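Local coordinates for protein endoglucanase (Clostridium thermocellum, PDB 2E4T) that cleaves internal beta-1,4-glucosidic bonds of cellulose, and probably of xyloglucan, with the family 44 glycoside hydrolase domain that makes up this chain, at residues E206-S211 with D259-K264; T108-G113 with V156-F161; G415-T420 with H447-N452. All coordinates share one frame; numbering follows the deposited sequence. Where two conformers were deposited one is given.

In the fold
Contacts 1 and 2 belong to the TIM barrel; contact 3 belongs to the accompanying beta domain. Contact 2 comes first in the chain: it joins the end of barrel strand 104-109 to the start of helix 158-169. Contact 1 follows, between helices 204-221 and 257-272. The centres of these two contacts are about 18 Å apart, and they touch: Lys210 NZ probably donates to Ala111 O at 2.9 Å. Contact 3 comes last, where the loop before strand 420-426 meets strand 442-452. Its centre is about 37 Å from that of contact 1 and about 39 Å from that of contact 2. Two contacts thus tie barrel elements together, and the third lies well apart in the beta domain.

Contact 1: E206-S211 with D259-K264; sequences ELIEKS and DYYLDK
Ile208, on an outer helix of the TIM barrel, packs against Tyr260, Tyr261 and Lys264 of the next outer helix. The two helices, 204-221 and 257-272, run in roughly the same direction, with the axes of the short segments 37° apart and 10.7 Å at closest approach. One branch of Ile208 makes both aromatic contacts. Ile208 CG1 meets Tyr260 CE2 at 3.6 Å, and further out Ile208 CD1 reaches Tyr261 CD1 at 3.7 Å. Ile208 CD1 also lies 3.9 Å from Lys264 CB. Each tyrosine has CG anti to its own backbone N (chi1 173° in Tyr260), which brings the ring round towards the facing helix. The Lys264 chain bends at chi2, and its CG sits over the centre of the Tyr260 ring. The phenol oxygen of Tyr260 bonds to Glu250.

Polar groups meet through a water. It donates to Ser211 OG at 2.7 Å and is also 2.7 Å from Tyr261 OH. Ser211 OG in turn donates to Leu207 O at 2.7 Å. That carbonyl also accepts from Ser211 N, and the two donors arrive from opposite faces of its plane. Ser211 and Tyr261 both touch Ile183 of strand 180-183. This is the packing of successive helices around the parallel strands of a beta/alpha barrel.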
loop_
_atom_site.group_PDB
_atom_site.type_symbol
_atom_site.label_atom_id
_atom_site.label_comp_id
_atom_site.label_asym_id
_atom_site.label_seq_id
_atom_site.Cartn_x
_atom_site.Cartn_y
_atom_site.Cartn_z
ATOM N N GLU A 206 1.313 4.973 24.568
ATOM C CA GLU A 206 0.931 6.225 23.933
ATOM C C GLU A 206 0.297 5.930 22.566
ATOM O O GLU A 206 -0.691 6.570 22.181
ATOM C CB GLU A 206 2.163 7.144 23.757
ATOM C CG GLU A 206 1.844 8.417 22.979
ATOM C CD GLU A 206 2.959 9.404 22.718
ATOM O OE1 GLU A 206 3.680 9.793 23.653
ATOM O OE2 GLU A 206 3.153 9.706 21.528
ATOM N N LEU A 207 0.917 5.014 21.796
ATOM C CA LEU A 207 0.380 4.775 20.454
ATOM C C LEU A 207 -1.060 4.266 20.530
ATOM O O LEU A 207 -1.921 4.716 19.740
ATOM C CB LEU A 207 1.302 3.815 19.682
ATOM C CG LEU A 207 0.893 3.606 18.240
ATOM C CD1 LEU A 207 0.763 4.909 17.459
ATOM C CD2 LEU A 207 1.931 2.704 17.576
ATOM N N ILE A 208 -1.344 3.329 21.448
ATOM C CA ILE A 208 -2.756 2.877 21.559
ATOM C C ILE A 208 -3.662 3.995 21.986
ATOM O O ILE A 208 -4.759 4.169 21.420
ATOM C CB ILE A 208 -2.870 1.663 22.545
ATOM C CG1 ILE A 208 -2.119 0.462 22.051
ATOM C CG2 ILE A 208 -4.313 1.349 22.835
ATOM C CD1 ILE A 208 -2.453 -0.012 20.752
ATOM N N GLU A 209 -3.250 4.758 23.015
ATOM C CA GLU A 209 -4.128 5.839 23.500
ATOM C C GLU A 209 -4.487 6.780 22.374
ATOM O O GLU A 209 -5.671 7.167 22.211
ATOM C CB GLU A 209 -3.424 6.575 24.666
ATOM C CG GLU A 209 -3.416 5.794 25.928
ATOM C CD GLU A 209 -2.991 6.607 27.137
ATOM O OE1 GLU A 209 -2.857 7.853 27.050
ATOM O OE2 GLU A 209 -2.776 5.992 28.200
ATOM N N LYS A 210 -3.479 7.200 21.594
ATOM C CA LYS A 210 -3.725 8.130 20.511
ATOM C C LYS A 210 -4.590 7.517 19.421
ATOM O O LYS A 210 -5.462 8.188 18.837
ATOM C CB LYS A 210 -2.405 8.603 19.918
ATOM C CG LYS A 210 -1.655 9.572 20.788
ATOM C CD LYS A 210 -0.362 9.990 20.177
ATOM C CE LYS A 210 0.217 11.181 20.941
ATOM N NZ LYS A 210 1.333 11.749 20.346
ATOM N N SER A 211 -4.308 6.257 19.094
ATOM C CA SER A 211 -5.039 5.614 18.009
ATOM C C SER A 211 -6.531 5.520 18.330
ATOM O O SER A 211 -7.412 5.786 17.498
ATOM C CB SER A 211 -4.470 4.210 17.767
ATOM O OG SER A 211 -3.108 4.282 17.377
ATOM N N ASP A 259 0.389 -8.245 17.353
ATOM C CA ASP A 259 -0.689 -8.864 18.152
ATOM C C ASP A 259 -1.187 -7.945 19.244
ATOM O O ASP A 259 -2.397 -7.896 19.529
ATOM C CB ASP A 259 -0.169 -10.151 18.797
ATOM C CG ASP A 259 0.054 -11.274 17.780
ATOM O OD1 ASP A 259 -0.485 -11.193 16.663
ATOM O OD2 ASP A 259 0.741 -12.262 18.180
ATOM N N TYR A 260 -0.258 -7.250 19.929
ATOM C CA TYR A 260 -0.637 -6.280 20.963
ATOM C C TYR A 260 -1.543 -5.194 20.359
ATOM O O TYR A 260 -2.587 -4.828 20.931
ATOM C CB TYR A 260 0.615 -5.673 21.564
ATOM C CG TYR A 260 0.366 -4.528 22.530
ATOM C CD1 TYR A 260 0.304 -4.755 23.907
ATOM C CD2 TYR A 260 0.273 -3.228 22.074
ATOM C CE1 TYR A 260 0.149 -3.711 24.801
ATOM C CE2 TYR A 260 0.109 -2.162 22.966
ATOM C CZ TYR A 260 0.064 -2.416 24.327
ATOM O OH TYR A 260 -0.038 -1.327 25.182
ATOM N N TYR A 261 -1.126 -4.656 19.199
ATOM C CA TYR A 261 -1.918 -3.571 18.597
ATOM C C TYR A 261 -3.310 -4.045 18.263
ATOM O O TYR A 261 -4.315 -3.390 18.587
ATOM C CB TYR A 261 -1.173 -3.080 17.324
ATOM C CG TYR A 261 -1.816 -1.929 16.658
ATOM C CD1 TYR A 261 -1.677 -0.638 17.161
ATOM C CD2 TYR A 261 -2.576 -2.093 15.483
ATOM C CE1 TYR A 261 -2.240 0.463 16.542
ATOM C CE2 TYR A 261 -3.136 -0.978 14.853
ATOM C CZ TYR A 261 -2.945 0.275 15.337
ATOM O OH TYR A 261 -3.469 1.340 14.628
ATOM N N LEU A 262 -3.411 -5.211 17.613
ATOM C CA LEU A 262 -4.738 -5.735 17.265
ATOM C C LEU A 262 -5.569 -5.983 18.528
ATOM O O LEU A 262 -6.759 -5.638 18.570
ATOM C CB LEU A 262 -4.567 -7.037 16.458
ATOM C CG LEU A 262 -4.022 -6.831 15.049
ATOM C CD1 LEU A 262 -3.519 -8.168 14.524
ATOM C CD2 LEU A 262 -5.080 -6.235 14.125
ATOM N N ASP A 263 -4.961 -6.618 19.541
ATOM C CA ASP A 263 -5.693 -6.992 20.732
ATOM C C ASP A 263 -6.185 -5.725 21.467
ATOM O O ASP A 263 -7.350 -5.693 21.945
ATOM C CB ASP A 263 -4.789 -7.815 21.650
ATOM C CG ASP A 263 -5.530 -8.475 22.796
ATOM O OD1 ASP A 263 -6.612 -9.033 22.588
ATOM O OD2 ASP A 263 -4.969 -8.542 23.905
ATOM N N LYS A 264 -5.318 -4.748 21.617
ATOM C CA LYS A 264 -5.703 -3.528 22.325
ATOM C C LYS A 264 -6.733 -2.711 21.539
ATOM O O LYS A 264 -7.649 -2.083 22.141
ATOM C CB LYS A 264 -4.486 -2.699 22.716
ATOM C CG LYS A 264 -3.532 -3.386 23.676
ATOM C CD LYS A 264 -4.182 -3.942 24.953
ATOM C CE LYS A 264 -3.138 -4.581 25.868
ATOM N NZ LYS A 264 -3.802 -5.290 27.032
HETATM O O HOH W 1 -1.994 3.524 15.033
#

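Contact 2: T108-G113 with V156-F161; sequences TLQAAG and VYMDEF
Met158 and Phe161 close over Leu109 and Gln110, where barrel strand 104-109 runs out into its loop. The second segment starts as the end of strand 155-157, and Val156 pairs there with strand 134-138. Tyr155, just before it, is a calcium ligand, and the Met158 side chain is about 9 Å from the ion. Tyr157 takes the N-cap position, and its carbonyl accepts from Phe161 N in the first turn of helix 158-169.

Met158 comes next and points at the strand end. Its chain bends at chi2 and chi3 (-60° and 100°), folding the thioether over Gln110. The sulfur takes a weak but nearly straight hydrogen bond from Gln110 N, 3.5 Å from Met158 SD. Gln110 OE1 also lies close, 3.3 Å from Met158 SD. The flank of the sulfur rests on CB of Leu109.

One turn on, Phe161 has CG anti to its backbone N (chi1 179°), which carries the ring out to Leu109 and Gln110. Gln110 OE1 sits at the ring edge, near its plane, 3.5 Å from Phe161 CE2. Leu109 CD2 comes in obliquely, 3.6 Å from Phe161 CE2 and as near to Phe161 CD2. Gln110 NE2 donates to Thr108 O at 3.0 Å and also to Thr48 O, so it is gripped by two carbonyls.

Phe161 stacks on Trp53. Leu109 and Met158 share Leu214 of helix 204-221 as a neighbour, and Leu109 also touches Tyr181. The contact joins strand 104-109 to the first turn of helix 158-169, with helix 204-221 beside it and strand 180-183 next in the sheet.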
loop_
_atom_site.group_PDB
_atom_site.type_symbol
_atom_site.label_atom_id
_atom_site.label_comp_id
_atom_site.label_asym_id
_atom_site.label_seq_id
_atom_site.Cartn_x
_atom_site.Cartn_y
_atom_site.Cartn_z
ATOM N N THR A 108 -3.823 10.884 5.454
ATOM C CA THR A 108 -3.174 10.801 6.777
ATOM C C THR A 108 -3.591 11.971 7.644
ATOM O O THR A 108 -3.531 13.157 7.231
ATOM C CB THR A 108 -1.677 10.766 6.604
ATOM O OG1 THR A 108 -1.323 9.551 5.880
ATOM C CG2 THR A 108 -0.953 10.724 7.952
ATOM N N LEU A 109 -3.987 11.629 8.871
ATOM C CA LEU A 109 -4.243 12.580 9.944
ATOM C C LEU A 109 -3.036 12.570 10.906
ATOM O O LEU A 109 -2.219 11.659 10.928
ATOM C CB LEU A 109 -5.539 12.225 10.690
ATOM C CG LEU A 109 -6.785 12.197 9.789
ATOM C CD1 LEU A 109 -7.988 11.753 10.642
ATOM C CD2 LEU A 109 -7.034 13.552 9.140
ATOM N N GLN A 110 -2.975 13.650 11.723
ATOM C CA GLN A 110 -1.771 13.971 12.467
ATOM C C GLN A 110 -1.925 13.559 13.943
ATOM O O GLN A 110 -2.824 14.035 14.647
ATOM C CB GLN A 110 -1.545 15.492 12.353
ATOM C CG GLN A 110 -1.154 15.912 10.937
ATOM C CD GLN A 110 -2.223 15.685 9.877
ATOM O OE1 GLN A 110 -3.388 16.106 10.042
ATOM N NE2 GLN A 110 -1.833 15.027 8.772
ATOM N N ALA A 111 -1.022 12.672 14.386
ATOM C CA ALA A 111 -1.093 12.119 15.710
ATOM C C ALA A 111 0.185 12.274 16.531
ATOM O O ALA A 111 0.174 12.036 17.737
ATOM C CB ALA A 111 -1.528 10.643 15.716
ATOM N N ALA A 112 1.311 12.634 15.910
ATOM C CA ALA A 112 2.577 12.719 16.640
ATOM C C ALA A 112 2.502 13.801 17.739
ATOM O O ALA A 112 3.228 13.690 18.733
ATOM C CB ALA A 112 3.734 12.982 15.704
ATOM N N GLY A 113 1.680 14.806 17.553
ATOM C CA GLY A 113 1.267 15.686 18.638
ATOM C C GLY A 113 1.188 17.152 18.288
ATOM O O GLY A 113 0.477 17.902 18.970
ATOM N N VAL A 156 -4.844 22.737 16.701
ATOM C CA VAL A 156 -5.413 22.278 15.427
ATOM C C VAL A 156 -6.204 21.004 15.741
ATOM O O VAL A 156 -5.703 20.136 16.460
ATOM C CB VAL A 156 -4.277 22.011 14.425
ATOM C CG1 VAL A 156 -4.767 21.400 13.177
ATOM C CG2 VAL A 156 -3.530 23.352 14.098
ATOM N N TYR A 157 -7.431 20.920 15.225
ATOM C CA TYR A 157 -8.343 19.867 15.641
ATOM C C TYR A 157 -8.577 18.862 14.484
ATOM O O TYR A 157 -8.989 19.255 13.383
ATOM C CB TYR A 157 -9.698 20.466 16.056
ATOM C CG TYR A 157 -9.524 21.407 17.225
ATOM C CD1 TYR A 157 -9.332 20.913 18.495
ATOM C CD2 TYR A 157 -9.538 22.797 17.054
ATOM C CE1 TYR A 157 -9.172 21.761 19.584
ATOM C CE2 TYR A 157 -9.346 23.656 18.143
ATOM C CZ TYR A 157 -9.186 23.107 19.418
ATOM O OH TYR A 157 -8.995 23.916 20.518
ATOM N N MET A 158 -8.325 17.589 14.767
ATOM C CA MET A 158 -8.507 16.585 13.709
ATOM C C MET A 158 -9.959 16.369 13.320
ATOM O O MET A 158 -10.246 16.197 12.123
ATOM C CB MET A 158 -7.831 15.249 14.059
ATOM C CG MET A 158 -6.314 15.326 14.100
ATOM S SD MET A 158 -5.583 15.828 12.524
ATOM C CE MET A 158 -5.249 17.558 12.822
ATOM N N ASP A 159 -10.871 16.332 14.289
ATOM C CA ASP A 159 -12.257 16.133 13.904
ATOM C C ASP A 159 -12.774 17.323 13.058
ATOM O O ASP A 159 -13.589 17.115 12.164
ATOM C CB ASP A 159 -13.155 15.771 15.094
ATOM C CG ASP A 159 -13.226 16.797 16.206
ATOM O OD1 ASP A 159 -12.525 17.821 16.231
ATOM O OD2 ASP A 159 -14.074 16.483 17.135
ATOM N N GLU A 160 -12.300 18.544 13.342
ATOM C CA GLU A 160 -12.702 19.691 12.571
ATOM C C GLU A 160 -12.186 19.585 11.117
ATOM O O GLU A 160 -12.885 19.953 10.163
ATOM C CB GLU A 160 -12.228 20.972 13.249
ATOM C CG GLU A 160 -12.833 22.218 12.614
ATOM C CD GLU A 160 -12.528 23.465 13.440
ATOM O OE1 GLU A 160 -11.315 23.722 13.736
ATOM O OE2 GLU A 160 -13.500 24.188 13.802
ATOM N N PHE A 161 -10.959 19.056 10.955
ATOM C CA PHE A 161 -10.390 18.803 9.625
ATOM C C PHE A 161 -11.295 17.796 8.876
ATOM O O PHE A 161 -11.694 18.026 7.713
ATOM C CB PHE A 161 -8.977 18.280 9.847
ATOM C CG PHE A 161 -8.131 17.897 8.642
ATOM C CD1 PHE A 161 -8.429 18.248 7.329
ATOM C CD2 PHE A 161 -6.959 17.183 8.914
ATOM C CE1 PHE A 161 -7.589 17.851 6.303
ATOM C CE2 PHE A 161 -6.107 16.801 7.879
ATOM C CZ PHE A 161 -6.422 17.139 6.583
#

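Contact 3: G415-T420 with H447-N452; sequences GKFGDT and HIILLN
Phe417 and His447 lie alongside each other with their side chains running antiparallel, and Ile449 completes the close-packed part of this contact. Phe417 has CG anti to its backbone N (chi1 -164°), which swings the ring along strand 442-452. Phe417 CD1 meets His447 CB at 3.7 Å. Phe417 CE1 lies 3.5 Å from Ile449 CG1, the shortest apolar approach between the two segments. Ile448 N lies at the edge of the same ring. Tyr407 meets the Phe417 ring edge-to-face, so helix 398-408 packs here too.

The His447 ring tucks under the loop backbone. The Gly418 main chain lies over one face of this imidazole, with Gly418 N 3.7 Å above the ring plane and displaced from its centre. Lys416 O comes 3.2 Å from His447 CE1, a close carbon-to-oxygen contact. The ND1 of His447 is hydrogen-bonded to His511 NE2 on strand 508-514, which fixes the rotation of the ring.

The strand carrying His447 and Ile449 belongs to the mixed sheet of the beta domain. It lies between strands 432-439 and 508-514. Residues 415-420 form the approach to strand 420-426 of the same sheet, and Asp419 and Thr420 both face Ile438 in a classic beta bulge.

The opposite character shows at Lys416. Its carbonyl is part of the packed region, but its CB points away from the strand. The exposed Lys416 side chain comes no nearer than 6.4 Å to any atom of residues 447-452. Asp419 is likewise exposed, and its OD1 bonds instead to Gly440 N.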
loop_
_atom_site.group_PDB
_atom_site.type_symbol
_atom_site.label_atom_id
_atom_site.label_comp_id
_atom_site.label_asym_id
_atom_site.label_seq_id
_atom_site.Cartn_x
_atom_site.Cartn_y
_atom_site.Cartn_z
ATOM N N GLY A 415 -9.419 -1.932 -20.028
ATOM C CA GLY A 415 -9.480 -3.368 -19.768
ATOM C C GLY A 415 -8.724 -3.673 -18.494
ATOM O O GLY A 415 -7.605 -3.170 -18.282
ATOM N N LYS A 416 -9.277 -4.559 -17.658
ATOM C CA LYS A 416 -8.672 -4.822 -16.348
ATOM C C LYS A 416 -8.779 -6.293 -15.989
ATOM O O LYS A 416 -9.633 -7.041 -16.494
ATOM C CB LYS A 416 -9.273 -3.942 -15.260
ATOM C CG LYS A 416 -10.746 -4.133 -15.068
ATOM C CD LYS A 416 -11.305 -3.101 -14.012
ATOM C CE LYS A 416 -12.721 -3.284 -13.717
ATOM N NZ LYS A 416 -13.264 -2.250 -12.798
ATOM N N PHE A 417 -7.872 -6.717 -15.116
ATOM C CA PHE A 417 -7.934 -8.043 -14.515
ATOM C C PHE A 417 -9.292 -8.222 -13.839
ATOM O O PHE A 417 -9.944 -7.259 -13.403
ATOM C CB PHE A 417 -6.791 -8.174 -13.510
ATOM C CG PHE A 417 -6.473 -9.573 -13.070
ATOM C CD1 PHE A 417 -6.051 -10.542 -14.002
ATOM C CD2 PHE A 417 -6.491 -9.938 -11.721
ATOM C CE1 PHE A 417 -5.690 -11.825 -13.570
ATOM C CE2 PHE A 417 -6.124 -11.198 -11.292
ATOM C CZ PHE A 417 -5.712 -12.163 -12.222
ATOM N N GLY A 418 -9.767 -9.479 -13.782
ATOM C CA GLY A 418 -11.019 -9.758 -13.088
ATOM C C GLY A 418 -10.936 -9.409 -11.614
ATOM O O GLY A 418 -9.850 -9.252 -11.023
ATOM N N ASP A 419 -12.130 -9.336 -10.998
ATOM C CA ASP A 419 -12.274 -9.007 -9.590
ATOM C C ASP A 419 -12.542 -10.200 -8.693
ATOM O O ASP A 419 -12.696 -10.011 -7.474
ATOM C CB ASP A 419 -13.299 -7.886 -9.372
ATOM C CG ASP A 419 -14.681 -8.266 -9.819
ATOM O OD1 ASP A 419 -14.881 -9.345 -10.397
ATOM O OD2 ASP A 419 -15.622 -7.465 -9.520
ATOM N N THR A 420 -12.589 -11.419 -9.238
ATOM C CA THR A 420 -12.766 -12.623 -8.432
ATOM C C THR A 420 -11.614 -13.574 -8.762
ATOM O O THR A 420 -11.496 -14.061 -9.905
ATOM C CB THR A 420 -14.116 -13.277 -8.745
ATOM O OG1 THR A 420 -15.135 -12.366 -8.348
ATOM C CG2 THR A 420 -14.284 -14.600 -7.976
ATOM N N HIS A 447 -9.367 -14.311 -17.067
ATOM C CA HIS A 447 -8.150 -13.527 -17.116
ATOM C C HIS A 447 -7.001 -14.250 -16.447
ATOM O O HIS A 447 -7.186 -14.793 -15.350
ATOM C CB HIS A 447 -8.389 -12.200 -16.355
ATOM C CG HIS A 447 -9.343 -11.301 -17.041
ATOM N ND1 HIS A 447 -8.919 -10.236 -17.788
ATOM C CD2 HIS A 447 -10.697 -11.315 -17.100
ATOM C CE1 HIS A 447 -9.994 -9.625 -18.289
ATOM N NE2 HIS A 447 -11.089 -10.259 -17.884
ATOM N N ILE A 448 -5.821 -14.251 -17.099
ATOM C CA ILE A 448 -4.674 -14.914 -16.545
ATOM C C ILE A 448 -3.472 -13.978 -16.645
ATOM O O ILE A 448 -3.128 -13.522 -17.750
ATOM C CB ILE A 448 -4.324 -16.240 -17.291
ATOM C CG1 ILE A 448 -5.536 -17.179 -17.307
ATOM C CG2 ILE A 448 -3.116 -16.889 -16.663
ATOM C CD1 ILE A 448 -5.380 -18.324 -18.313
ATOM N N ILE A 449 -2.818 -13.701 -15.518
ATOM C CA ILE A 449 -1.504 -13.032 -15.536
ATOM C C ILE A 449 -0.472 -14.128 -15.447
ATOM O O ILE A 449 -0.504 -14.989 -14.548
ATOM C CB ILE A 449 -1.335 -12.097 -14.268
ATOM C CG1 ILE A 449 -2.345 -10.963 -14.249
ATOM C CG2 ILE A 449 0.065 -11.590 -14.214
ATOM C CD1 ILE A 449 -2.203 -10.064 -15.384
ATOM N N LEU A 450 0.433 -14.153 -16.435
ATOM C CA LEU A 450 1.419 -15.211 -16.581
ATOM C C LEU A 450 2.806 -14.558 -16.633
ATOM O O LEU A 450 3.058 -13.738 -17.531
ATOM C CB LEU A 450 1.152 -15.994 -17.885
ATOM C CG LEU A 450 2.170 -17.079 -18.196
ATOM C CD1 LEU A 450 2.178 -18.199 -17.159
ATOM C CD2 LEU A 450 1.826 -17.645 -19.591
ATOM N N LEU A 451 3.633 -14.876 -15.644
ATOM C CA LEU A 451 4.956 -14.227 -15.506
ATOM C C LEU A 451 6.024 -15.286 -15.719
ATOM O O LEU A 451 6.089 -16.291 -14.997
ATOM C CB LEU A 451 5.096 -13.605 -14.099
ATOM C CG LEU A 451 3.954 -12.668 -13.718
ATOM C CD1 LEU A 451 4.167 -12.081 -12.311
ATOM C CD2 LEU A 451 3.804 -11.533 -14.709
ATOM N N ASN A 452 6.901 -15.019 -16.704
ATOM C CA ASN A 452 8.057 -15.888 -16.933
ATOM C C ASN A 452 9.281 -15.241 -16.317
ATOM O O ASN A 452 9.777 -14.218 -16.843
ATOM C CB ASN A 452 8.270 -16.154 -18.403
ATOM C CG ASN A 452 9.346 -17.201 -18.612
ATOM O OD1 ASN A 452 9.650 -17.960 -17.691
ATOM N ND2 ASN A 452 9.896 -17.273 -19.833
#